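Local coordinates for protein 2-oxoadipate dioxygenase/decarboxylase, chloroplastic/amyloplastic (Oryza sativa, PDB 6W1K) that uses iron(II) and dioxygen to decarboxylate and hydroxylate 2-oxoadipate into D-2-hydroxyglutarate, a step of plant lysine breakdown in the plastid, at residues Phe123-Leu128 with Lys301-Thr306; Leu90-Pro93 with Arg98-Trp101; His201-Asp206 with Asn211-Phe216; Thr42-Val47 with Thr196-His201. All coordinates share one frame; numbering follows the deposited sequence.

Contact 1 of 4, residues Phe123-Leu128 with Lys301-Thr306; sequences FISELL and KIFEST. With OOG (2-oxoadipic acid), chain F.
Phe123 and Phe303 meet beside the bound 2-oxoadipate and illustrate how a vicinal-oxygen-chelate-like fold builds its pocket: strand 121-127 of the curled sheet supplies one wall, and the 3-10 segment that follows helix 296-302 supplies another. The apolar contact between the two protein segments is small, 93 Å² in all. CE1 of Phe123 lies 4.1 Å from CZ of Phe303, which sits at the edge of the Phe123 ring. Two residues along the strand, the OG of Ser125 approaches the edge of the Phe303 ring, 3.8 Å from CE1; this hydroxyl finds its polar partner in Tyr182.

Both rings turn a face to the substrate. Phe303 holds C3 of 2-oxoadipate 3.6 Å above its plane, displaced toward the rim, and its CE1 comes to 3.2 Å from the ligand carboxylate carbon C1. Phe123, swung inward with CG anti to the backbone N (chi1 -174°), has C4 of the ligand 3.8 Å above its own plane. CD1 of Ile302 adds a methyl 4.0 Å from the ligand carboxylate oxygen O3. An alanine in place of Phe303 is likely to leave the ligand chain without one of its aromatic covers and the edge of Phe123 without one of its neighbours.

Polar bonds fix the ligand and the turn beside it. Arg63 and Tyr265 bind the ligand, and Thr306 OG1 in turn bonds Arg63. In the 3-10 turn, Ile302 O accepts from both the backbone N and the hydroxyl of Ser305, the OG lying 2.9 Å away in the carbonyl plane, on a lone pair.

Contact 2 of 4, residues Leu90-Pro93 with Arg98-Trp101; sequences LRFP and RALW
Arg98 runs out with CG anti to its backbone N (chi1 168°) and stays extended through chi2, which carries its CD out along the sheet surface, whereas Arg91 sets CG beside the backbone N (chi1 -59°) and bends at chi3, laying its guanidinium over that chain. NH2 of Arg91 comes to 3.6 Å from CD of Arg98, with one face of the Arg91 guanidinium lying over the methylene CG. The guanidinium planes stand 34° apart.

Beneath them lies a regular antiparallel beta hairpin, strands 85-92 and 97-103. Leu90 and Ala99 form a hydrogen-bonded pair: Leu90 N reaches Ala99 O at 2.9 Å, and Ala99 N returns to Leu90 O at the same 2.9 Å. Arg91 and Arg98 are the adjoining non-hydrogen-bonded pair and share one face of the sheet.

Leu90 and Ala99 point to the other face, which is apolar. CB of Ala99 touches the edge of the Phe92 ring, 4.1 Å from CE1, and CD1 of Leu90 meets the indole edge of Trp101, 4.3 Å from its CD1. Phe92 continues inward to an edge-to-face pairing with Phe303 of the substrate pocket.

The hairpin thus separates its chemistry by face. On the arginine face Arg91 NE is salt-bridged to Glu89 and Arg98 NH2 to Glu126, with Glu89 also weakly paired to Arg98; these anions probably offset the like charges.

Contact 3 of 4, residues His201-Asp206 with Asn211-Phe216; sequences HRLISD and NKFNKF
Leu203 drives one methyl against the edge of the Phe213 ring, and this is the close-packed half of the contact between the connection 201-206 and helix 210-219. CD1 of Leu203 is 4.0 Å from Phe213 CE1 and equally near CD1 of that ring, which puts the methyl opposite one ring bond and close to the ring plane. The two side chains cross at about a right angle. Phe213, with CG anti to its backbone N (chi1 -170°), extends from the helix into this buried layer, where Val47 of helix 38-51 touches both partners.

Asp206 and Lys212 make the looser, outer half. The backbone O of Asp206 lies 3.4 Å from Lys212 CB, and the carboxylate OD1 approaches the methylene CG at 4.0 Å. The charged ends stay farther apart: the bent lysine chain leads past the carboxylate, and its last bend turns NZ back to 4.5 Å from OD1, too far for a salt bridge. The other carboxylate oxygen, OD2, is taken by the hydroxyl of Tyr50, and a sulfate ion, probably picked up from the crystallisation medium, rests about 4 Å from the Asp206 side chain.

The apolar methyl-to-ring contact therefore holds the connection against the helix it leads into, with Val47 covering both, while the outer edge gains at most a weak attraction between opposite charges; the aspartate is more firmly placed by Tyr50 than by the lysine.

Contact 4 of 4, residues Thr42-Val47 with Thr196-His201; sequences TILELV and TTISTH
Leu44 and Ile198 mark the closest backbone approach, 8.5 Å between CA atoms, as helix 38-51 packs on the sheet at strand 195-199, a spacing that side chains must fill. Ile198 does so from the strand. Its CG1 branch, placed anti to the carbonyl carbon (chi1 -64°), carries CD1 toward the helix, where it is 3.7 Å from CD2 of Leu44. The same leucine methyl also lies 3.9 Å from Ile198 CG1, so the two side chains lie alongside, pointing opposite ways. One turn later on the helix, CG2 of Val47 reaches Ile198 CD1 from a second side at 4.3 Å. A single isoleucine methyl is thus shared by residues three apart on the helix, and the contact is wholly apolar.

Thr197, the residue before it in the strand, turns away from the helix and touches Glu267, a metal ligand in strand 258-271. That strand pairs with 195-199 in parallel, while strand 57-65, which carries His59, pairs with it antiparallel. Helix 38-51 covers the sheet face away from the metal, Leu44 also touching Tyr57 and Ile266, and helix 210-219 packs beside it through Phe216 on Leu46 and Val47.

Overall arrangement
The four contacts show chemistry changing with depth. Contacts 1 and 2 lie nearest the substrate and belong to neighbouring strands of one sheet: strand 97-103 pairs with strand 121-127, and Arg98 of contact 2 forms a salt bridge to Glu126 of contact 1. Contact 1 is aromatic and ligand-lined; contact 2 is the only one of the four with backbone hydrogen bonds between its segments. Contact 4 reaches the same sheet but is purely aliphatic, about 25 Å from contact 2, centre to centre, across the chain's middle. Contact 3, the most peripheral, adjoins contact 4 and shares His201; like contact 2 it has both an apolar and a charged side, but its opposite charges stay too far apart to pair.

Contact 1 of 4, residues Phe123-Leu128 with Lys301-Thr306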
loop_
_atom_site.group_PDB
_atom_site.type_symbol
_atom_site.label_atom_id
_atom_site.label_comp_id
_atom_site.label_asym_id
_atom_site.label_seq_id
_atom_site.Cartn_x
_atom_site.Cartn_y
_atom_site.Cartn_z
ATOM N N PHE A 123 -3.679 2.780 -3.293
ATOM C CA PHE A 123 -2.517 3.474 -3.848
ATOM C C PHE A 123 -1.828 2.466 -4.769
ATOM O O PHE A 123 -1.451 1.387 -4.310
ATOM C CB PHE A 123 -1.583 3.944 -2.716
ATOM C CG PHE A 123 -0.428 4.793 -3.165
ATOM C CD1 PHE A 123 0.696 4.217 -3.771
ATOM C CD2 PHE A 123 -0.450 6.167 -2.960
ATOM C CE1 PHE A 123 1.778 5.019 -4.176
ATOM C CE2 PHE A 123 0.616 6.974 -3.364
ATOM C CZ PHE A 123 1.726 6.403 -3.978
ATOM N N ILE A 124 -1.722 2.778 -6.071
ATOM C CA ILE A 124 -1.158 1.843 -7.044
ATOM C C ILE A 124 -0.049 2.572 -7.793
ATOM O O ILE A 124 -0.287 3.636 -8.377
ATOM C CB ILE A 124 -2.187 1.316 -8.048
ATOM C CG1 ILE A 124 -3.404 0.736 -7.313
ATOM C CG2 ILE A 124 -1.543 0.246 -8.891
ATOM C CD1 ILE A 124 -4.563 0.332 -8.215
ATOM N N SER A 125 1.138 2.027 -7.750
ATOM C CA SER A 125 2.269 2.625 -8.446
ATOM C C SER A 125 2.688 1.697 -9.585
ATOM O O SER A 125 2.307 0.517 -9.637
ATOM C CB SER A 125 3.403 2.902 -7.468
ATOM O OG SER A 125 3.847 1.722 -6.858
ATOM N N GLU A 126 3.418 2.265 -10.543
ATOM C CA GLU A 126 4.027 1.467 -11.597
ATOM C C GLU A 126 5.436 1.963 -11.889
ATOM O O GLU A 126 5.712 3.159 -11.832
ATOM C CB GLU A 126 3.203 1.504 -12.896
ATOM C CG GLU A 126 3.140 2.850 -13.592
ATOM C CD GLU A 126 2.152 2.891 -14.772
ATOM O OE1 GLU A 126 1.344 1.948 -14.966
ATOM O OE2 GLU A 126 2.180 3.889 -15.507
ATOM N N LEU A 127 6.312 1.031 -12.231
ATOM C CA LEU A 127 7.648 1.379 -12.711
ATOM C C LEU A 127 7.602 1.789 -14.181
ATOM O O LEU A 127 7.005 1.097 -15.018
ATOM C CB LEU A 127 8.559 0.178 -12.512
ATOM C CG LEU A 127 10.025 0.327 -12.943
ATOM C CD1 LEU A 127 10.836 1.223 -12.069
ATOM C CD2 LEU A 127 10.577 -1.110 -12.925
ATOM N N LEU A 128 8.252 2.904 -14.499
ATOM C CA LEU A 128 8.332 3.398 -15.874
ATOM C C LEU A 128 9.474 2.656 -16.560
ATOM O O LEU A 128 10.613 3.134 -16.645
ATOM C CB LEU A 128 8.504 4.905 -15.894
ATOM C CG LEU A 128 7.429 5.697 -15.150
ATOM C CD1 LEU A 128 7.866 7.159 -15.036
ATOM C CD2 LEU A 128 6.082 5.566 -15.842
ATOM N N LYS A 301 9.858 8.455 0.487
ATOM C CA LYS A 301 10.697 7.817 1.494
ATOM C C LYS A 301 10.087 6.519 2.010
ATOM O O LYS A 301 10.816 5.605 2.415
ATOM C CB LYS A 301 10.938 8.786 2.656
ATOM C CG LYS A 301 11.579 10.131 2.257
ATOM C CD LYS A 301 13.072 9.948 1.884
ATOM C CE LYS A 301 13.712 11.249 1.337
ATOM N NZ LYS A 301 14.055 11.155 -0.120
ATOM N N ILE A 302 8.766 6.400 1.961
ATOM C CA ILE A 302 8.105 5.186 2.422
ATOM C C ILE A 302 8.358 4.044 1.452
ATOM O O ILE A 302 8.428 2.884 1.873
ATOM C CB ILE A 302 6.597 5.451 2.617
ATOM C CG1 ILE A 302 6.396 6.458 3.749
ATOM C CG2 ILE A 302 5.826 4.172 2.951
ATOM C CD1 ILE A 302 4.974 6.996 3.865
ATOM N N PHE A 303 8.551 4.348 0.153
ATOM C CA PHE A 303 8.919 3.308 -0.812
ATOM C C PHE A 303 10.146 2.529 -0.339
ATOM O O PHE A 303 10.338 1.368 -0.711
ATOM C CB PHE A 303 9.244 3.900 -2.204
ATOM C CG PHE A 303 8.035 4.147 -3.074
ATOM C CD1 PHE A 303 7.220 3.094 -3.486
ATOM C CD2 PHE A 303 7.724 5.429 -3.493
ATOM C CE1 PHE A 303 6.110 3.323 -4.282
ATOM C CE2 PHE A 303 6.601 5.672 -4.284
ATOM C CZ PHE A 303 5.796 4.615 -4.682
ATOM N N GLU A 304 10.998 3.168 0.450
ATOM C CA GLU A 304 12.260 2.574 0.838
ATOM C C GLU A 304 12.135 1.617 2.019
ATOM O O GLU A 304 13.148 1.030 2.439
ATOM C CB GLU A 304 13.260 3.699 1.119
ATOM C CG GLU A 304 13.572 4.504 -0.155
ATOM C CD GLU A 304 14.683 5.516 0.013
ATOM O OE1 GLU A 304 15.653 5.210 0.741
ATOM O OE2 GLU A 304 14.577 6.612 -0.595
ATOM N N SER A 305 10.925 1.391 2.519
ATOM C CA SER A 305 10.720 0.368 3.537
ATOM C C SER A 305 11.148 -1.008 3.054
ATOM O O SER A 305 11.475 -1.866 3.879
ATOM C CB SER A 305 9.256 0.346 3.946
ATOM O OG SER A 305 8.866 1.630 4.417
ATOM N N THR A 306 11.175 -1.233 1.748
ATOM C CA THR A 306 11.589 -2.508 1.206
ATOM C C THR A 306 13.022 -2.494 0.703
ATOM O O THR A 306 13.488 -3.529 0.201
ATOM C CB THR A 306 10.663 -2.940 0.052
ATOM O OG1 THR A 306 10.501 -1.857 -0.879
ATOM C CG2 THR A 306 9.303 -3.409 0.562
HETATM C C2 OOG F . 3.914 2.691 -1.774
HETATM C C3 OOG F . 4.619 3.766 -0.945
HETATM C C4 OOG F . 3.794 5.058 -0.943
HETATM C C6 OOG F . 2.244 6.216 0.865
HETATM O O4 OOG F . 2.537 7.366 0.453
HETATM O O3 OOG F . 1.624 6.083 1.943
HETATM C C5 OOG F . 2.641 4.985 0.059
HETATM C C1 OOG F . 4.806 1.461 -1.996
HETATM O O1 OOG F . 4.553 0.692 -2.857
HETATM O O2 OOG F . 5.924 1.216 -1.197
HETATM O O5 OOG F . 2.045 3.979 0.216
#

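Contact 2 of 4, residues Leu90-Pro93 with Arg98-Trp101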
loop_
_atom_site.group_PDB
_atom_site.type_symbol
_atom_site.label_atom_id
_atom_site.label_comp_id
_atom_site.label_asym_id
_atom_site.label_seq_id
_atom_site.Cartn_x
_atom_site.Cartn_y
_atom_site.Cartn_z
ATOM N N LEU A 90 0.738 10.995 -8.704
ATOM C CA LEU A 90 2.014 11.384 -8.116
ATOM C C LEU A 90 3.158 10.874 -8.982
ATOM O O LEU A 90 3.093 9.756 -9.514
ATOM C CB LEU A 90 2.134 10.793 -6.715
ATOM C CG LEU A 90 1.227 11.408 -5.649
ATOM C CD1 LEU A 90 -0.192 10.924 -5.820
ATOM C CD2 LEU A 90 1.744 11.071 -4.258
ATOM N N ARG A 91 4.214 11.673 -9.114
ATOM C CA ARG A 91 5.379 11.291 -9.900
ATOM C C ARG A 91 6.610 11.220 -9.012
ATOM O O ARG A 91 6.796 12.057 -8.132
ATOM C CB ARG A 91 5.600 12.278 -11.046
ATOM C CG ARG A 91 4.398 12.357 -11.967
ATOM C CD ARG A 91 4.751 12.963 -13.335
ATOM N NE ARG A 91 3.894 12.401 -14.386
ATOM C CZ ARG A 91 4.110 11.237 -15.009
ATOM N NH1 ARG A 91 5.176 10.486 -14.715
ATOM N NH2 ARG A 91 3.247 10.821 -15.935
ATOM N N PHE A 92 7.463 10.216 -9.270
ATOM C CA PHE A 92 8.693 9.976 -8.512
ATOM C C PHE A 92 9.820 9.876 -9.515
ATOM O O PHE A 92 10.225 8.763 -9.892
ATOM C CB PHE A 92 8.561 8.721 -7.652
ATOM C CG PHE A 92 7.415 8.786 -6.730
ATOM C CD1 PHE A 92 6.148 8.380 -7.151
ATOM C CD2 PHE A 92 7.552 9.342 -5.467
ATOM C CE1 PHE A 92 5.050 8.504 -6.318
ATOM C CE2 PHE A 92 6.448 9.463 -4.629
ATOM C CZ PHE A 92 5.200 9.033 -5.063
ATOM N N PRO A 93 10.368 11.020 -9.968
ATOM C CA PRO A 93 11.353 10.977 -11.064
ATOM C C PRO A 93 12.609 10.167 -10.762
ATOM O O PRO A 93 13.067 9.434 -11.646
ATOM C CB PRO A 93 11.705 12.463 -11.306
ATOM C CG PRO A 93 10.603 13.249 -10.703
ATOM C CD PRO A 93 10.030 12.404 -9.573
ATOM N N ARG A 98 5.426 6.195 -11.278
ATOM C CA ARG A 98 4.210 7.006 -11.330
ATOM C C ARG A 98 3.217 6.268 -10.451
ATOM O O ARG A 98 3.288 5.044 -10.328
ATOM C CB ARG A 98 3.704 7.134 -12.776
ATOM C CG ARG A 98 2.327 7.698 -12.934
ATOM C CD ARG A 98 1.975 7.863 -14.426
ATOM N NE ARG A 98 1.503 6.617 -15.027
ATOM C CZ ARG A 98 0.217 6.273 -15.152
ATOM N NH1 ARG A 98 -0.752 7.085 -14.735
ATOM N NH2 ARG A 98 -0.104 5.109 -15.707
ATOM N N ALA A 99 2.326 7.010 -9.786
ATOM C CA ALA A 99 1.324 6.401 -8.931
ATOM C C ALA A 99 0.006 7.151 -9.085
ATOM O O ALA A 99 -0.010 8.323 -9.422
ATOM C CB ALA A 99 1.745 6.407 -7.455
ATOM N N LEU A 100 -1.091 6.440 -8.839
ATOM C CA LEU A 100 -2.430 7.008 -8.776
ATOM C C LEU A 100 -3.092 6.455 -7.538
ATOM O O LEU A 100 -2.897 5.286 -7.201
ATOM C CB LEU A 100 -3.229 6.616 -9.992
ATOM C CG LEU A 100 -4.482 7.348 -10.441
ATOM C CD1 LEU A 100 -4.221 8.800 -10.679
ATOM C CD2 LEU A 100 -4.953 6.657 -11.741
ATOM N N TRP A 101 -3.885 7.260 -6.865
ATOM C CA TRP A 101 -4.666 6.721 -5.767
ATOM C C TRP A 101 -6.151 6.835 -6.092
ATOM O O TRP A 101 -6.563 7.571 -6.995
ATOM C CB TRP A 101 -4.307 7.402 -4.454
ATOM C CG TRP A 101 -4.803 8.776 -4.205
ATOM C CD1 TRP A 101 -4.237 9.965 -4.604
ATOM C CD2 TRP A 101 -5.951 9.126 -3.421
ATOM N NE1 TRP A 101 -4.955 11.030 -4.097
ATOM C CE2 TRP A 101 -6.027 10.538 -3.389
ATOM C CE3 TRP A 101 -6.920 8.375 -2.745
ATOM C CZ2 TRP A 101 -7.036 11.223 -2.701
ATOM C CZ3 TRP A 101 -7.925 9.068 -2.035
ATOM C CH2 TRP A 101 -7.969 10.471 -2.021
#

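Contact 3 of 4, residues His201-Asp206 with Asn211-Phe216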
loop_
_atom_site.group_PDB
_atom_site.type_symbol
_atom_site.label_atom_id
_atom_site.label_comp_id
_atom_site.label_asym_id
_atom_site.label_seq_id
_atom_site.Cartn_x
_atom_site.Cartn_y
_atom_site.Cartn_z
ATOM N N HIS A 201 -5.594 7.678 13.960
ATOM C CA HIS A 201 -6.581 8.586 14.547
ATOM C C HIS A 201 -7.936 7.924 14.768
ATOM O O HIS A 201 -8.769 8.488 15.482
ATOM C CB HIS A 201 -6.758 9.840 13.671
ATOM C CG HIS A 201 -7.109 9.535 12.244
ATOM N ND1 HIS A 201 -6.153 9.288 11.278
ATOM C CD2 HIS A 201 -8.308 9.431 11.623
ATOM C CE1 HIS A 201 -6.751 9.033 10.127
ATOM N NE2 HIS A 201 -8.058 9.125 10.307
ATOM N N ARG A 202 -8.191 6.767 14.170
ATOM C CA ARG A 202 -9.405 6.015 14.464
ATOM C C ARG A 202 -9.249 5.079 15.660
ATOM O O ARG A 202 -10.239 4.481 16.088
ATOM C CB ARG A 202 -9.838 5.241 13.218
ATOM C CG ARG A 202 -10.219 6.195 12.078
ATOM C CD ARG A 202 -10.833 5.489 10.892
ATOM N NE ARG A 202 -12.277 5.646 10.925
ATOM C CZ ARG A 202 -13.017 5.912 9.860
ATOM N NH1 ARG A 202 -12.442 6.034 8.668
ATOM N NH2 ARG A 202 -14.328 6.036 9.988
ATOM N N LEU A 203 -8.047 4.951 16.225
ATOM C CA LEU A 203 -7.889 4.225 17.475
ATOM C C LEU A 203 -8.438 5.058 18.628
ATOM O O LEU A 203 -8.615 6.272 18.515
ATOM C CB LEU A 203 -6.420 3.893 17.740
ATOM C CG LEU A 203 -5.760 3.053 16.650
ATOM C CD1 LEU A 203 -4.256 2.976 16.896
ATOM C CD2 LEU A 203 -6.390 1.660 16.547
ATOM N N ILE A 204 -8.661 4.408 19.766
ATOM C CA ILE A 204 -9.265 5.070 20.922
ATOM C C ILE A 204 -8.242 5.365 22.015
ATOM O O ILE A 204 -8.324 6.394 22.682
ATOM C CB ILE A 204 -10.427 4.218 21.477
ATOM C CG1 ILE A 204 -9.897 2.876 21.994
ATOM C CG2 ILE A 204 -11.464 3.989 20.391
ATOM C CD1 ILE A 204 -9.643 2.815 23.500
ATOM N N SER A 205 -7.271 4.479 22.228
ATOM C CA SER A 205 -6.345 4.654 23.341
ATOM C C SER A 205 -5.300 5.720 22.990
ATOM O O SER A 205 -5.381 6.406 21.968
ATOM C CB SER A 205 -5.692 3.321 23.690
ATOM O OG SER A 205 -4.728 2.997 22.707
ATOM N N ASP A 206 -4.271 5.842 23.827
ATOM C CA ASP A 206 -3.278 6.895 23.644
ATOM C C ASP A 206 -2.418 6.689 22.398
ATOM O O ASP A 206 -1.807 7.651 21.918
ATOM C CB ASP A 206 -2.401 6.989 24.905
ATOM C CG ASP A 206 -1.420 5.827 25.033
ATOM O OD1 ASP A 206 -0.278 6.072 25.475
ATOM O OD2 ASP A 206 -1.780 4.679 24.684
ATOM N N ASN A 211 2.926 9.649 17.230
ATOM C CA ASN A 211 4.201 9.656 17.940
ATOM C C ASN A 211 4.201 8.632 19.066
ATOM O O ASN A 211 5.189 7.911 19.264
ATOM C CB ASN A 211 4.504 11.051 18.476
ATOM C CG ASN A 211 5.142 11.954 17.431
ATOM O OD1 ASN A 211 6.005 11.522 16.661
ATOM N ND2 ASN A 211 4.722 13.217 17.401
ATOM N N LYS A 212 3.083 8.522 19.763
ATOM C CA LYS A 212 2.884 7.506 20.811
ATOM C C LYS A 212 2.837 6.138 20.133
ATOM O O LYS A 212 3.416 5.211 20.659
ATOM C CB LYS A 212 1.583 7.738 21.572
ATOM C CG LYS A 212 1.746 8.342 22.952
ATOM C CD LYS A 212 1.969 9.820 22.921
ATOM C CE LYS A 212 1.992 10.441 24.303
ATOM N NZ LYS A 212 0.648 10.447 24.923
ATOM N N PHE A 213 2.162 6.031 18.991
ATOM C CA PHE A 213 2.082 4.769 18.266
ATOM C C PHE A 213 3.474 4.271 17.878
ATOM O O PHE A 213 3.805 3.099 18.074
ATOM C CB PHE A 213 1.218 4.909 17.008
ATOM C CG PHE A 213 0.904 3.591 16.366
ATOM C CD1 PHE A 213 -0.303 2.956 16.627
ATOM C CD2 PHE A 213 1.831 2.953 15.529
ATOM C CE1 PHE A 213 -0.590 1.736 16.073
ATOM C CE2 PHE A 213 1.551 1.721 14.993
ATOM C CZ PHE A 213 0.324 1.117 15.247
ATOM N N ASN A 214 4.306 5.161 17.338
ATOM C CA ASN A 214 5.655 4.762 16.944
ATOM C C ASN A 214 6.441 4.203 18.123
ATOM O O ASN A 214 7.155 3.198 17.985
ATOM C CB ASN A 214 6.390 5.946 16.327
ATOM C CG ASN A 214 5.932 6.233 14.922
ATOM O OD1 ASN A 214 5.201 5.445 14.319
ATOM N ND2 ASN A 214 6.330 7.378 14.396
ATOM N N LYS A 215 6.324 4.830 19.297
ATOM C CA LYS A 215 7.062 4.338 20.458
ATOM C C LYS A 215 6.511 2.989 20.923
ATOM O O LYS A 215 7.267 2.116 21.360
ATOM C CB LYS A 215 7.019 5.365 21.587
ATOM C CG LYS A 215 7.718 4.920 22.866
ATOM C CD LYS A 215 6.931 5.353 24.086
ATOM C CE LYS A 215 7.828 5.596 25.308
ATOM N NZ LYS A 215 9.077 4.763 25.310
ATOM N N PHE A 216 5.196 2.796 20.825
ATOM C CA PHE A 216 4.597 1.487 21.081
ATOM C C PHE A 216 5.202 0.410 20.172
ATOM O O PHE A 216 5.534 -0.685 20.635
ATOM C CB PHE A 216 3.071 1.594 20.900
ATOM C CG PHE A 216 2.339 0.274 20.960
ATOM C CD1 PHE A 216 1.965 -0.382 19.786
ATOM C CD2 PHE A 216 2.015 -0.303 22.183
ATOM C CE1 PHE A 216 1.304 -1.595 19.824
ATOM C CE2 PHE A 216 1.344 -1.509 22.232
ATOM C CZ PHE A 216 0.983 -2.159 21.043
#

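Contact 4 of 4, residues Thr42-Val47 with Thr196-His201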
loop_
_atom_site.group_PDB
_atom_site.type_symbol
_atom_site.label_atom_id
_atom_site.label_comp_id
_atom_site.label_asym_id
_atom_site.label_seq_id
_atom_site.Cartn_x
_atom_site.Cartn_y
_atom_site.Cartn_z
ATOM N N THR A 42 1.860 -9.632 13.559
ATOM C CA THR A 42 2.039 -9.470 14.998
ATOM C C THR A 42 1.602 -8.091 15.459
ATOM O O THR A 42 0.934 -7.956 16.487
ATOM C CB THR A 42 3.492 -9.704 15.392
ATOM O OG1 THR A 42 3.821 -11.057 15.130
ATOM C CG2 THR A 42 3.697 -9.417 16.897
ATOM N N ILE A 43 2.010 -7.053 14.728
ATOM C CA ILE A 43 1.659 -5.690 15.110
ATOM C C ILE A 43 0.145 -5.510 15.131
ATOM O O ILE A 43 -0.392 -4.859 16.031
ATOM C CB ILE A 43 2.332 -4.680 14.163
ATOM C CG1 ILE A 43 3.815 -4.579 14.486
ATOM C CG2 ILE A 43 1.731 -3.273 14.326
ATOM C CD1 ILE A 43 4.637 -3.768 13.493
ATOM N N LEU A 44 -0.565 -6.056 14.133
ATOM C CA LEU A 44 -2.022 -5.953 14.133
ATOM C C LEU A 44 -2.633 -6.661 15.341
ATOM O O LEU A 44 -3.616 -6.187 15.935
ATOM C CB LEU A 44 -2.572 -6.516 12.824
ATOM C CG LEU A 44 -2.355 -5.638 11.591
ATOM C CD1 LEU A 44 -2.588 -6.442 10.329
ATOM C CD2 LEU A 44 -3.282 -4.427 11.645
ATOM N N GLU A 45 -2.054 -7.784 15.746
ATOM C CA GLU A 45 -2.528 -8.422 16.970
ATOM C C GLU A 45 -2.217 -7.561 18.192
ATOM O O GLU A 45 -3.043 -7.450 19.109
ATOM C CB GLU A 45 -1.908 -9.811 17.105
ATOM C CG GLU A 45 -2.383 -10.782 16.020
ATOM C CD GLU A 45 -1.607 -12.099 15.978
ATOM O OE1 GLU A 45 -0.548 -12.195 16.642
ATOM O OE2 GLU A 45 -2.062 -13.038 15.274
ATOM N N LEU A 46 -1.024 -6.956 18.235
ATOM C CA LEU A 46 -0.653 -6.163 19.406
ATOM C C LEU A 46 -1.547 -4.934 19.554
ATOM O O LEU A 46 -1.903 -4.535 20.673
ATOM C CB LEU A 46 0.811 -5.733 19.308
ATOM C CG LEU A 46 1.873 -6.811 19.553
ATOM C CD1 LEU A 46 3.266 -6.276 19.162
ATOM C CD2 LEU A 46 1.870 -7.295 20.999
ATOM N N VAL A 47 -1.876 -4.294 18.440
ATOM C CA VAL A 47 -2.731 -3.117 18.491
ATOM C C VAL A 47 -4.135 -3.500 18.936
ATOM O O VAL A 47 -4.772 -2.788 19.721
ATOM C CB VAL A 47 -2.733 -2.425 17.116
ATOM C CG1 VAL A 47 -3.799 -1.333 17.094
ATOM C CG2 VAL A 47 -1.335 -1.874 16.796
ATOM N N THR A 196 -0.628 -2.727 4.040
ATOM C CA THR A 196 -1.812 -2.061 4.549
ATOM C C THR A 196 -1.328 -0.987 5.509
ATOM O O THR A 196 -0.150 -0.949 5.886
ATOM C CB THR A 196 -2.768 -3.049 5.231
ATOM O OG1 THR A 196 -4.045 -2.405 5.429
ATOM C CG2 THR A 196 -2.223 -3.497 6.569
ATOM N N THR A 197 -2.256 -0.135 5.933
ATOM C CA THR A 197 -1.968 1.046 6.747
ATOM C C THR A 197 -2.999 1.154 7.846
ATOM O O THR A 197 -4.195 1.137 7.559
ATOM C CB THR A 197 -2.041 2.307 5.883
ATOM O OG1 THR A 197 -1.224 2.117 4.727
ATOM C CG2 THR A 197 -1.579 3.532 6.618
ATOM N N ILE A 198 -2.549 1.282 9.083
ATOM C CA ILE A 198 -3.448 1.476 10.202
ATOM C C ILE A 198 -3.725 2.964 10.335
ATOM O O ILE A 198 -2.799 3.784 10.386
ATOM C CB ILE A 198 -2.852 0.911 11.494
ATOM C CG1 ILE A 198 -2.672 -0.602 11.399
ATOM C CG2 ILE A 198 -3.723 1.279 12.679
ATOM C CD1 ILE A 198 -1.950 -1.152 12.633
ATOM N N SER A 199 -5.004 3.312 10.389
ATOM C CA SER A 199 -5.431 4.678 10.620
ATOM C C SER A 199 -5.353 4.967 12.115
ATOM O O SER A 199 -6.281 4.653 12.864
ATOM C CB SER A 199 -6.858 4.860 10.099
ATOM O OG SER A 199 -7.285 6.159 10.397
ATOM N N THR A 200 -4.259 5.594 12.570
ATOM C CA THR A 200 -4.087 5.731 14.018
ATOM C C THR A 200 -5.159 6.611 14.647
ATOM O O THR A 200 -5.581 6.351 15.778
ATOM C CB THR A 200 -2.695 6.266 14.387
ATOM O OG1 THR A 200 -2.563 7.664 14.085
ATOM C CG2 THR A 200 -1.631 5.455 13.672
ATOM N N HIS A 201 -5.594 7.678 13.960
ATOM C CA HIS A 201 -6.581 8.586 14.547
ATOM C C HIS A 201 -7.936 7.924 14.768
ATOM O O HIS A 201 -8.769 8.488 15.482
ATOM C CB HIS A 201 -6.758 9.840 13.671
ATOM C CG HIS A 201 -7.109 9.535 12.244
ATOM N ND1 HIS A 201 -6.153 9.288 11.278
ATOM C CD2 HIS A 201 -8.308 9.431 11.623
ATOM C CE1 HIS A 201 -6.751 9.033 10.127
ATOM N NE2 HIS A 201 -8.058 9.125 10.307
#